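Long-range contacts in xylose isomerase domain protein (Alicyclobacillus acidocaldarius subsp. acidocaldarius, PDB 3U0H), which probably acts as an isomerase and is built on the TIM barrel characteristic of xylose isomerase-like proteins: residues Y30-V35 and V62-G67; L85-A90 and A128-P133; V201-I206 and R244-A249. One frame throughout, in Å; residues are numbered along the deposited sequence.

Contact 1: Y30-V35 and V62-G67. With EDO (1,2-ethanediol), chain F.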
# COMPACT_ATOMS: atom_id res chain seq x y z
N TYR A 30 -9.86 37.83 15.18
CA TYR A 30 -9.73 36.50 14.58
C TYR A 30 -9.21 35.48 15.59
O TYR A 30 -8.54 35.84 16.58
CB TYR A 30 -8.76 36.48 13.42
CG TYR A 30 -9.19 37.20 12.18
CD1 TYR A 30 -9.01 38.56 12.06
CD2 TYR A 30 -9.68 36.54 11.11
CE1 TYR A 30 -9.37 39.23 10.93
CE2 TYR A 30 -10.03 37.21 9.94
CZ TYR A 30 -9.87 38.57 9.86
OH TYR A 30 -10.22 39.30 8.72
N ARG A 31 -9.50 34.20 15.33
CA ARG A 31 -8.91 33.05 16.05
C ARG A 31 -8.00 32.26 15.08
O ARG A 31 -6.86 31.91 15.39
CB ARG A 31 -10.05 32.20 16.63
CG ARG A 31 -9.70 30.80 17.10
CD ARG A 31 -10.99 30.02 17.47
NE ARG A 31 -10.81 28.56 17.35
CZ ARG A 31 -11.78 27.64 17.43
NH1 ARG A 31 -13.04 28.00 17.64
NH2 ARG A 31 -11.46 26.35 17.32
N TYR A 32 -8.49 31.99 13.88
CA TYR A 32 -7.68 31.32 12.86
C TYR A 32 -6.74 32.31 12.11
O TYR A 32 -7.20 33.35 11.59
CB TYR A 32 -8.57 30.65 11.82
CG TYR A 32 -9.04 29.26 12.20
CD1 TYR A 32 -8.16 28.18 12.31
CD2 TYR A 32 -10.39 29.03 12.43
CE1 TYR A 32 -8.64 26.92 12.65
CE2 TYR A 32 -10.89 27.76 12.76
CZ TYR A 32 -10.02 26.71 12.87
OH TYR A 32 -10.58 25.49 13.21
N VAL A 33 -5.45 31.97 12.07
CA VAL A 33 -4.48 32.70 11.24
C VAL A 33 -3.73 31.77 10.27
O VAL A 33 -3.30 30.68 10.64
CB VAL A 33 -3.48 33.51 12.05
CG1 VAL A 33 -4.20 34.69 12.66
CG2 VAL A 33 -2.77 32.65 13.08
N ASP A 34 -3.67 32.23 9.03
CA ASP A 34 -2.82 31.69 8.00
C ASP A 34 -1.47 32.44 8.12
O ASP A 34 -1.39 33.69 8.11
CB ASP A 34 -3.46 31.90 6.63
CG ASP A 34 -2.75 31.12 5.52
OD1 ASP A 34 -1.51 31.08 5.54
OD2 ASP A 34 -3.40 30.54 4.65
N VAL A 35 -0.42 31.67 8.34
CA VAL A 35 0.94 32.17 8.44
C VAL A 35 1.79 31.25 7.58
O VAL A 35 1.77 30.06 7.79
CB VAL A 35 1.46 32.13 9.87
CG1 VAL A 35 2.91 32.64 9.93
CG2 VAL A 35 0.55 32.97 10.79
N VAL A 62 -5.16 30.02 16.40
CA VAL A 62 -4.96 28.72 15.81
C VAL A 62 -4.39 28.79 14.39
O VAL A 62 -4.96 29.46 13.50
CB VAL A 62 -6.29 27.94 15.74
CG1 VAL A 62 -6.08 26.65 14.93
CG2 VAL A 62 -6.84 27.61 17.14
N LEU A 63 -3.27 28.11 14.16
CA LEU A 63 -2.63 28.10 12.83
C LEU A 63 -3.55 27.35 11.91
O LEU A 63 -3.86 26.22 12.17
CB LEU A 63 -1.23 27.44 12.82
CG LEU A 63 -0.47 27.31 11.48
CD1 LEU A 63 -0.01 28.70 11.04
CD2 LEU A 63 0.73 26.35 11.51
N ALA A 64 -3.97 27.99 10.84
CA ALA A 64 -4.97 27.43 9.93
C ALA A 64 -4.44 26.28 9.01
O ALA A 64 -5.20 25.41 8.61
CB ALA A 64 -5.50 28.58 9.04
N ASN A 65 -3.18 26.36 8.59
CA ASN A 65 -2.69 25.53 7.48
C ASN A 65 -1.16 25.59 7.37
O ASN A 65 -0.51 26.52 7.87
CB ASN A 65 -3.29 26.09 6.19
CG ASN A 65 -2.92 25.33 4.93
OD1 ASN A 65 -3.08 24.09 4.82
ND2 ASN A 65 -2.44 26.09 3.93
N LEU A 66 -0.59 24.57 6.72
CA LEU A 66 0.77 24.61 6.36
C LEU A 66 0.91 24.56 4.86
O LEU A 66 0.77 23.46 4.25
CB LEU A 66 1.49 23.41 6.97
CG LEU A 66 2.92 23.08 6.50
CD1 LEU A 66 3.83 24.33 6.70
CD2 LEU A 66 3.53 21.83 7.19
N GLY A 67 1.35 25.69 4.29
CA GLY A 67 1.84 25.74 2.90
C GLY A 67 3.02 24.80 2.72
O GLY A 67 4.06 24.99 3.34
C1 EDO F . 0.49 30.15 2.96
O1 EDO F . 0.15 31.49 3.43
C2 EDO F . 0.02 29.02 3.90
O2 EDO F . -1.42 28.85 3.96
O HOH W 1 2.07 27.72 6.94
O HOH W 2 -1.28 28.95 7.57
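Tyr32 and Val62 sit side by side on adjacent parallel strands of a TIM barrel, their side chains pointing the same way. The tyrosine can be followed outward from its first carbon. Its CB lies 4.2 Å from Val62 O, CD1 comes within 3.6 Å of that same oxygen, and CE1 reaches Val62 CG1 at 3.4 Å, the methyl approaching the ring obliquely. With CG beside the backbone N (chi1 -84°), the ring runs alongside the valine, and Ala64 CB lies 4.2 Å from Tyr32 CD1. Glu5 and Cys7 of strand 5-8 also touch the tyrosine side chain. The backbones are laced together in the staggered manner of parallel strands: Val62 N donates to Arg31 O at 2.7 Å, Val33 N to Val62 O at 2.9 Å, and Ala64 N to Val33 O at 2.8 Å. Beyond these bonds a water donates to both Val35 O and Asn65 O. Asp34 OD1 accepts a hydrogen bond from O1 of a bound ethanediol at 2.7 Å, while OD2 pairs with the hydroxyl of Tyr203. With an alanine in place of Asp34, that hydroxyl would probably lose its carboxylate mate and the diol O1 its acceptor. Strand 5-8 continues the sheet, bonding through Leu8 to the backbones of Tyr32 and Asp34; helix 18-27 covers Val33 and Val35, and helix 86-95 packs against Leu63.

Contact 2: L85-A90 and A128-P133; sequences LLPDRA and AVELLP
Ala90 and Leu131 meet between two successive helices, 86-95 and 113-131, in the outer layer of the TIM barrel, with strand 100-104 coming between them in the chain. This is a small, largely apolar contact, burying 203 Å² in all, and it joins two neighbouring helices of the outer shell. On the tight, buried side the methyl of Ala90 takes up the leucine end: its CB meets Leu131 CD2 at 3.5 Å. Leu131 has CG beside its own backbone N (chi1 -66°); its CD1 is anti to CA (chi2 167°), while CD2, the other branch, faces the alanine. Leu86, one turn before Ala90, adds a second and looser touch, its CD2 lying 4.3 Å from Leu131 CG. The pair is backed by Val138 of strand 137-141, which Leu131 also touches, and by Leu134 against Ala90, so the seam between the helices continues down to the barrel wall.

The other side is more open to solvent and rests on less. Here Pro87 and Glu130, both partly exposed, cross obliquely, and nothing polar links them. The backbones are nearest at this point, yet the two side chains meet through a single close pair of atoms, where Leu131 on the buried side is touched by two residues. Glu130 is bent at chi2 (-57°), bringing the carboxylate over to the proline, where OE1 rests 3.5 Å from Pro87 CG.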
# COMPACT_ATOMS: atom_id res chain seq x y z
N LEU A 85 12.55 16.17 5.78
CA LEU A 85 12.40 17.17 6.76
C LEU A 85 10.92 17.52 6.95
O LEU A 85 10.60 18.24 7.89
CB LEU A 85 13.21 18.40 6.34
CG LEU A 85 14.74 18.33 6.26
CD1 LEU A 85 15.36 19.63 5.68
CD2 LEU A 85 15.35 17.99 7.65
N LEU A 86 10.01 17.01 6.10
CA LEU A 86 8.61 17.46 6.17
C LEU A 86 7.85 17.05 7.44
O LEU A 86 7.12 17.85 8.03
CB LEU A 86 7.86 17.04 4.91
CG LEU A 86 6.33 17.08 4.93
CD1 LEU A 86 5.89 18.53 5.13
CD2 LEU A 86 5.73 16.48 3.67
N PRO A 87 8.05 15.82 7.89
CA PRO A 87 7.33 15.39 9.12
C PRO A 87 7.49 16.27 10.37
O PRO A 87 6.47 16.66 11.01
CB PRO A 87 7.89 14.01 9.33
CG PRO A 87 8.11 13.50 7.94
CD PRO A 87 8.70 14.70 7.22
N ASP A 88 8.72 16.60 10.75
CA ASP A 88 8.94 17.51 11.89
C ASP A 88 8.36 18.90 11.68
O ASP A 88 7.79 19.47 12.59
CB ASP A 88 10.42 17.57 12.31
CG ASP A 88 10.92 16.24 12.97
OD1 ASP A 88 10.07 15.39 13.38
OD2 ASP A 88 12.17 16.05 13.10
N ARG A 89 8.47 19.43 10.47
CA ARG A 89 7.81 20.70 10.13
C ARG A 89 6.29 20.53 10.19
O ARG A 89 5.59 21.38 10.76
CB ARG A 89 8.22 21.22 8.74
CG ARG A 89 9.69 21.50 8.64
CD ARG A 89 10.14 21.92 7.23
NE ARG A 89 11.56 22.18 7.26
CZ ARG A 89 12.40 22.13 6.23
NH1 ARG A 89 13.66 22.42 6.44
NH2 ARG A 89 12.00 21.82 5.00
N ALA A 90 5.78 19.42 9.67
CA ALA A 90 4.34 19.22 9.84
C ALA A 90 3.93 19.03 11.32
O ALA A 90 2.84 19.49 11.70
CB ALA A 90 3.82 18.10 8.99
N ALA A 128 2.04 13.00 0.54
CA ALA A 128 0.82 12.61 1.21
C ALA A 128 1.07 11.45 2.15
O ALA A 128 0.56 11.41 3.24
CB ALA A 128 -0.21 12.20 0.19
N VAL A 129 1.86 10.50 1.70
CA VAL A 129 2.25 9.37 2.53
C VAL A 129 3.01 9.77 3.79
O VAL A 129 2.72 9.22 4.86
CB VAL A 129 3.05 8.32 1.73
CG1 VAL A 129 3.70 7.27 2.66
CG2 VAL A 129 2.14 7.67 0.69
N GLU A 130 3.91 10.75 3.73
CA GLU A 130 4.65 11.15 4.95
C GLU A 130 3.65 11.73 5.93
O GLU A 130 3.93 11.80 7.14
CB GLU A 130 5.75 12.21 4.68
CG GLU A 130 6.96 11.67 3.94
CD GLU A 130 7.56 10.50 4.68
OE1 GLU A 130 7.75 10.64 5.90
OE2 GLU A 130 7.77 9.43 4.09
N LEU A 131 2.48 12.12 5.44
CA LEU A 131 1.54 12.84 6.33
C LEU A 131 0.44 11.93 6.91
O LEU A 131 -0.30 12.33 7.81
CB LEU A 131 0.94 14.07 5.63
CG LEU A 131 1.91 15.22 5.29
CD1 LEU A 131 1.18 16.16 4.32
CD2 LEU A 131 2.35 16.02 6.52
N LEU A 132 0.34 10.69 6.43
CA LEU A 132 -0.68 9.78 6.92
C LEU A 132 -0.56 9.54 8.43
O LEU A 132 -1.58 9.52 9.05
CB LEU A 132 -0.69 8.44 6.15
CG LEU A 132 -1.11 8.54 4.67
CD1 LEU A 132 -0.85 7.25 3.84
CD2 LEU A 132 -2.59 8.94 4.61
N PRO A 133 0.68 9.42 9.02
CA PRO A 133 0.75 9.16 10.44
C PRO A 133 0.27 10.29 11.31
O PRO A 133 -0.05 10.05 12.51
CB PRO A 133 2.23 8.93 10.71
CG PRO A 133 2.86 8.63 9.37
CD PRO A 133 2.01 9.33 8.37

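Contact 3: V201-I206 and R244-A249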
# COMPACT_ATOMS: atom_id res chain seq x y z
N VAL A 201 -12.65 18.73 0.84
CA VAL A 201 -12.47 20.17 1.04
C VAL A 201 -11.49 20.37 2.23
O VAL A 201 -11.89 20.27 3.44
CB VAL A 201 -13.79 20.90 1.28
CG1 VAL A 201 -13.54 22.41 1.23
CG2 VAL A 201 -14.84 20.50 0.27
N VAL A 202 -10.22 20.60 1.89
CA VAL A 202 -9.13 20.63 2.85
C VAL A 202 -9.00 22.04 3.42
O VAL A 202 -8.78 22.19 4.60
CB VAL A 202 -7.81 20.18 2.18
CG1 VAL A 202 -6.63 20.24 3.16
CG2 VAL A 202 -7.94 18.74 1.62
N TYR A 203 -9.09 23.07 2.56
CA TYR A 203 -8.89 24.43 2.97
C TYR A 203 -9.53 25.33 1.92
O TYR A 203 -9.75 24.92 0.80
CB TYR A 203 -7.38 24.68 3.19
CG TYR A 203 -6.93 26.03 3.77
CD1 TYR A 203 -7.53 26.56 4.90
CD2 TYR A 203 -5.87 26.75 3.19
CE1 TYR A 203 -7.14 27.79 5.40
CE2 TYR A 203 -5.43 27.98 3.72
CZ TYR A 203 -6.07 28.49 4.82
OH TYR A 203 -5.68 29.70 5.36
N VAL A 204 -9.90 26.53 2.32
CA VAL A 204 -10.74 27.36 1.51
C VAL A 204 -10.20 28.77 1.46
O VAL A 204 -9.75 29.32 2.49
CB VAL A 204 -12.17 27.35 2.07
CG1 VAL A 204 -13.05 28.34 1.31
CG2 VAL A 204 -12.71 25.92 2.01
N HIS A 205 -10.16 29.34 0.26
CA HIS A 205 -9.86 30.76 0.10
C HIS A 205 -11.07 31.47 -0.43
O HIS A 205 -11.77 30.95 -1.31
CB HIS A 205 -8.75 31.00 -0.92
CG HIS A 205 -7.36 30.56 -0.50
ND1 HIS A 205 -6.37 30.41 -1.40
CD2 HIS A 205 -6.82 30.25 0.72
CE1 HIS A 205 -5.24 30.05 -0.77
NE2 HIS A 205 -5.52 29.93 0.53
N ILE A 206 -11.26 32.70 0.06
CA ILE A 206 -12.26 33.64 -0.43
C ILE A 206 -11.65 35.02 -0.89
O ILE A 206 -10.60 35.42 -0.43
CB ILE A 206 -13.36 33.75 0.66
CG1 ILE A 206 -14.66 34.26 0.05
CG2 ILE A 206 -12.88 34.54 1.86
CD1 ILE A 206 -15.91 33.98 0.87
N ARG A 244 -16.10 22.59 7.64
CA ARG A 244 -16.32 23.24 8.93
C ARG A 244 -15.00 23.78 9.47
O ARG A 244 -14.61 23.41 10.60
CB ARG A 244 -16.88 22.25 9.99
CG ARG A 244 -18.20 21.60 9.64
CD ARG A 244 -19.35 22.60 9.62
NE ARG A 244 -20.63 21.95 9.36
CZ ARG A 244 -21.20 21.78 8.17
NH1 ARG A 244 -20.58 22.21 7.03
NH2 ARG A 244 -22.39 21.12 8.10
N GLY A 245 -14.31 24.61 8.72
CA GLY A 245 -13.06 25.16 9.18
C GLY A 245 -12.84 26.56 8.66
O GLY A 245 -13.78 27.31 8.41
N PRO A 246 -11.56 26.96 8.54
CA PRO A 246 -11.22 28.33 8.22
C PRO A 246 -11.39 28.68 6.78
O PRO A 246 -11.11 27.86 5.86
CB PRO A 246 -9.72 28.40 8.57
CG PRO A 246 -9.24 26.99 8.48
CD PRO A 246 -10.39 26.23 9.06
N VAL A 247 -11.83 29.90 6.59
CA VAL A 247 -11.96 30.51 5.28
C VAL A 247 -11.08 31.74 5.24
O VAL A 247 -11.38 32.76 5.88
CB VAL A 247 -13.41 30.89 5.05
CG1 VAL A 247 -13.62 31.58 3.73
CG2 VAL A 247 -14.31 29.65 5.22
N ALA A 248 -9.99 31.65 4.47
CA ALA A 248 -9.01 32.74 4.42
C ALA A 248 -9.20 33.67 3.26
O ALA A 248 -9.39 33.23 2.13
CB ALA A 248 -7.62 32.17 4.37
N ALA A 249 -9.14 34.97 3.53
CA ALA A 249 -9.21 35.97 2.47
C ALA A 249 -7.82 36.17 1.85
O ALA A 249 -7.08 37.07 2.27
CB ALA A 249 -9.75 37.28 3.00
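Val204 and Ala248 join the two strands of a beta-alpha-beta unit, 201-206 and 246-249, whose crossover runs through helix 231-241 and which supplies the last two strands of the TIM barrel. Ala248 uses both its backbone groups. Its N donates to Val204 O at 3.1 Å in a nearly straight bond (169°), and its O accepts from Ile206 N at 2.8 Å. The same oxygen receives a CA-H...O contact from His205 CA, 3.2 Å away. On its other edge, strand 201-206 is held by backbone bonds from His205 to Val178 and Ser180.

The buried polar side chains find partners beyond the pair: His205 ND1 bonds to Asp179 OD2, and Asp34 takes the Tyr203 hydroxyl. Pro246 has no N-H, and its O is taken up by Tyr243 OH. Tyr203 swings its ring across to strand 246-249 with CG opposite the backbone N (chi1 -174°), setting OH 3.3 Å from Ala248 CB. Pro246 crosses Tyr203 at about a right angle, presenting CG to the ring edge 3.8 Å from CE1. On the aliphatic face, Val204, covered by Phe234 and Leu238 of helix 231-241, lies beside Val247, and Ile206 CG2 presses on Val247 CG1 at 3.6 Å.

Overall arrangement
Contacts 1 and 3 belong to one closed sheet, and their centres are about 10 Å apart. They meet inside the barrel, where Asp34 OD2 and Tyr203 OH stand 2.5 Å apart in a probable hydrogen bond and Tyr32 CG packs on Pro246 CB at 3.8 Å. The ethanediol bound at contact 1 is also about 4 Å from the Tyr203 side chain; though probably from the crystallisation liquor, it may mark a pocket. Contact 2 belongs to the outer helical layer, its centre about 18 Å from that of contact 1, which it touches where Leu66 CD2 meets Ala90 CA at 3.8 Å. Contacts 2 and 3 do not touch, their nearest atoms being about 9 Å apart.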